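Long-range contact in putative exported protein (Aeromonas hydrophila, PDB 3OD9), which probably inhibits invertebrate-type lysozymes in the periplasm, and binds metal ions: residues P75-V80 / F95-Q100. Numbering follows the deposited sequence.
Sequences PELIVV and FTLNPQ. With NA (sodium ion), chain E.
Leu77 and Phe95 face each other as a hydrogen-bonded pair of an antiparallel beta hairpin, in which strand 76-82 pairs with strand 90-98. Two backbone hydrogen bonds join the pair, Leu77 N to Phe95 O and Phe95 N to Leu77 O, each 2.9 Å. The apolar side is the tightly packed one. Leucine, valine and phenylalanine suit it because the sheet here packs against strands 16-21 and 30-37 of the other sheet: Leu77 and Phe95 both touch Val34, and Tyr32 meets Val79 and Phe95. Val79 CG2 reaches the edge of the Phe95 ring at CE2, 4.1 Å away. Leu97 bends back with chi1 at 10°, nearly eclipsed, and this brings CD2 to 3.9 Å from Leu77 CB.

Toward Pro75 the strands part and water replaces direct pairing. One water donates to both Pro75 O and Leu97 O; a second accepts from Leu97 N, 2.9 Å away, and lies within donating reach of Pro75 O and Glu76 OE2. On the polar face Glu76 and Thr96 run side by side: threonine's methyl CG2 packs along the glutamate, 3.6 Å from Glu76 OE2, while its OG1 hydrogen-bonds weakly to Asp104 O. Glutamate suits the metal loop because both carboxylate oxygens bind sodium, with Asp68, Asn70, Asp72 and Gln74 O completing the site. Leu69 N also donates to Glu76 OE1. The sodium ion lies 2.6 Å from Glu76 OE1 and 2.5 Å from Glu76 OE2.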
ATOM      1  N   PRO A  75       6.612  20.046  -6.294  1.00 17.66           N
ATOM      2  CA  PRO A  75       7.428  19.196  -5.420  1.00 15.58           C
ATOM      3  C   PRO A  75       7.207  17.706  -5.658  1.00 15.83           C
ATOM      4  O   PRO A  75       6.064  17.267  -5.864  1.00 16.82           O
ATOM      5  CB  PRO A  75       6.930  19.562  -4.021  1.00 14.08           C
ATOM      6  CG  PRO A  75       5.501  19.975  -4.242  1.00 13.90           C
ATOM      7  CD  PRO A  75       5.513  20.705  -5.568  1.00 16.25           C
ATOM      8  N   GLU A  76       8.297  16.943  -5.642  1.00 15.30           N
ATOM      9  CA  GLU A  76       8.222  15.503  -5.424  1.00 14.25           C
ATOM     10  C   GLU A  76       8.113  15.287  -3.917  1.00 14.29           C
ATOM     11  O   GLU A  76       8.478  16.167  -3.119  1.00 15.71           O
ATOM     12  CB  GLU A  76       9.474  14.798  -5.954  1.00 15.87           C
ATOM     13  CG  GLU A  76       9.446  14.527  -7.443  1.00 17.40           C
ATOM     14  CD  GLU A  76       9.377  15.794  -8.257  1.00 19.01           C
ATOM     15  OE1 GLU A  76      10.352  16.582  -8.227  1.00 19.49           O
ATOM     16  OE2 GLU A  76       8.333  16.026  -8.918  1.00 19.05           O
ATOM     17  N   LEU A  77       7.577  14.133  -3.532  1.00 13.71           N
ATOM     18  CA  LEU A  77       7.583  13.713  -2.134  1.00 13.26           C
ATOM     19  C   LEU A  77       8.822  12.866  -1.879  1.00 13.38           C
ATOM     20  O   LEU A  77       9.074  11.887  -2.587  1.00 15.63           O
ATOM     21  CB  LEU A  77       6.334  12.891  -1.794  1.00 13.29           C
ATOM     22  CG  LEU A  77       6.323  12.231  -0.406  1.00 14.10           C
ATOM     23  CD1 LEU A  77       6.243  13.267   0.716  1.00 16.10           C
ATOM     24  CD2 LEU A  77       5.188  11.202  -0.300  1.00 17.22           C
ATOM     25  N   ILE A  78       9.582  13.235  -0.857  1.00 13.60           N
ATOM     26  CA  ILE A  78      10.721  12.439  -0.422  1.00 14.26           C
ATOM     27  C   ILE A  78      10.448  11.856   0.950  1.00 15.43           C
ATOM     28  O   ILE A  78      10.131  12.589   1.897  1.00 16.18           O
ATOM     29  CB  ILE A  78      12.008  13.267  -0.376  1.00 16.98           C
ATOM     30  CG1 ILE A  78      12.326  13.792  -1.772  1.00 18.39           C
ATOM     31  CG2 ILE A  78      13.160  12.422   0.172  1.00 19.29           C
ATOM     32  CD1 ILE A  78      11.819  15.180  -2.023  1.00 24.01           C
ATOM     33  N   VAL A  79      10.546  10.536   1.047  1.00 15.63           N
ATOM     34  CA  VAL A  79      10.399   9.839   2.320  1.00 15.58           C
ATOM     35  C   VAL A  79      11.780   9.354   2.726  1.00 17.09           C
ATOM     36  O   VAL A  79      12.383   8.523   2.045  1.00 17.91           O
ATOM     37  CB  VAL A  79       9.444   8.636   2.193  1.00 14.58           C
ATOM     38  CG1 VAL A  79       9.305   7.913   3.535  1.00 17.31           C
ATOM     39  CG2 VAL A  79       8.083   9.102   1.656  1.00 15.86           C
ATOM     40  N   VAL A  80      12.291   9.888   3.830  1.00 17.43           N
ATOM     41  CA  VAL A  80      13.629   9.537   4.299  1.00 18.32           C
ATOM     42  C   VAL A  80      13.500   8.557   5.449  1.00 20.19           C
ATOM     43  O   VAL A  80      12.742   8.787   6.391  1.00 19.88           O
ATOM     44  CB  VAL A  80      14.430  10.786   4.762  1.00 19.94           C
ATOM     45  CG1 VAL A  80      15.842  10.389   5.200  1.00 22.93           C
ATOM     46  CG2 VAL A  80      14.472  11.845   3.660  1.00 21.54           C
ATOM     47  N   PHE A  95       8.885  10.360  -5.002  1.00 14.09           N
ATOM     48  CA  PHE A  95       7.718  10.106  -5.830  1.00 14.55           C
ATOM     49  C   PHE A  95       7.319  11.386  -6.527  1.00 14.16           C
ATOM     50  O   PHE A  95       7.307  12.452  -5.911  1.00 15.93           O
ATOM     51  CB  PHE A  95       6.530   9.635  -4.976  1.00 15.84           C
ATOM     52  CG  PHE A  95       6.844   8.445  -4.122  1.00 15.15           C
ATOM     53  CD1 PHE A  95       6.575   7.167  -4.571  1.00 19.75           C
ATOM     54  CD2 PHE A  95       7.440   8.603  -2.876  1.00 15.85           C
ATOM     55  CE1 PHE A  95       6.887   6.065  -3.796  1.00 20.39           C
ATOM     56  CE2 PHE A  95       7.753   7.505  -2.091  1.00 16.73           C
ATOM     57  CZ  PHE A  95       7.479   6.234  -2.551  1.00 18.60           C
ATOM     58  N   THR A  96       6.970  11.284  -7.805  1.00 14.93           N
ATOM     59  CA  THR A  96       6.220  12.350  -8.434  1.00 15.28           C
ATOM     60  C   THR A  96       4.738  12.194  -8.080  1.00 14.55           C
ATOM     61  O   THR A  96       4.206  11.076  -7.973  1.00 14.93           O
ATOM     62  CB  THR A  96       6.423  12.378  -9.951  1.00 15.97           C
ATOM     63  OG1 THR A  96       6.113  11.089 -10.501  1.00 17.46           O
ATOM     64  CG2 THR A  96       7.870  12.720 -10.280  1.00 18.02           C
ATOM     65  N   LEU A  97       4.065  13.318  -7.889  1.00 14.56           N
ATOM     66  CA  LEU A  97       2.649  13.299  -7.566  1.00 15.28           C
ATOM     67  C   LEU A  97       2.061  14.612  -8.041  1.00 15.21           C
ATOM     68  O   LEU A  97       2.350  15.668  -7.488  1.00 18.58           O
ATOM     69  CB  LEU A  97       2.376  13.051  -6.069  1.00 17.94           C
ATOM     70  CG  LEU A  97       3.470  13.059  -5.003  1.00 19.77           C
ATOM     71  CD1 LEU A  97       4.220  14.392  -4.971  1.00 18.98           C
ATOM     72  CD2 LEU A  97       2.899  12.740  -3.627  1.00 19.04           C
ATOM     73  N   ASN A  98       1.279  14.550  -9.110  1.00 14.13           N
ATOM     74  CA  ASN A  98       0.735  15.765  -9.691  1.00 13.94           C
ATOM     75  C   ASN A  98      -0.578  15.467 -10.392  1.00 15.42           C
ATOM     76  O   ASN A  98      -0.921  14.309 -10.600  1.00 15.34           O
ATOM     77  CB  ASN A  98       1.765  16.424 -10.624  1.00 15.61           C
ATOM     78  CG  ASN A  98       2.131  15.547 -11.798  1.00 16.66           C
ATOM     79  OD1 ASN A  98       1.271  15.182 -12.591  1.00 18.31           O
ATOM     80  ND2 ASN A  98       3.419  15.215 -11.929  1.00 19.50           N
ATOM     81  N   PRO A  99      -1.335  16.513 -10.733  1.00 14.36           N
ATOM     82  CA  PRO A  99      -2.654  16.280 -11.330  1.00 15.56           C
ATOM     83  C   PRO A  99      -2.605  15.583 -12.691  1.00 15.37           C
ATOM     84  O   PRO A  99      -3.540  14.859 -13.049  1.00 17.66           O
ATOM     85  CB  PRO A  99      -3.214  17.699 -11.470  1.00 17.30           C
ATOM     86  CG  PRO A  99      -2.544  18.451 -10.343  1.00 18.36           C
ATOM     87  CD  PRO A  99      -1.147  17.921 -10.341  1.00 16.90           C
ATOM     88  N   GLN A 100      -1.537  15.785 -13.455  1.00 15.92           N
ATOM     89  CA  GLN A 100      -1.464  15.217 -14.800  0.51 16.25           C
ATOM     90  C   GLN A 100      -1.167  13.719 -14.799  1.00 15.85           C
ATOM     91  O   GLN A 100      -1.753  12.954 -15.576  1.00 17.32           O
ATOM     92  CB  GLN A 100      -0.422  15.967 -15.631  0.51 19.35           C
ATOM     93  CG  GLN A 100      -0.813  17.409 -15.981  0.51 21.58           C
ATOM     94  CD  GLN A 100      -0.739  18.400 -14.804  0.51 24.86           C
ATOM     95  OE1 GLN A 100       0.141  18.313 -13.933  0.51 26.81           O
ATOM     96  NE2 GLN A 100      -1.653  19.372 -14.801  0.51 24.16           N
TER
HETATM   97 NA    NA E   4       9.115  18.334  -9.674  0.76 15.48          NA
HETATM   98  O   HOH W   1       3.438  18.057  -6.640  0.98 17.86           O
HETATM   99  O   HOH W   2       5.730  15.686  -8.214  0.96 19.85           O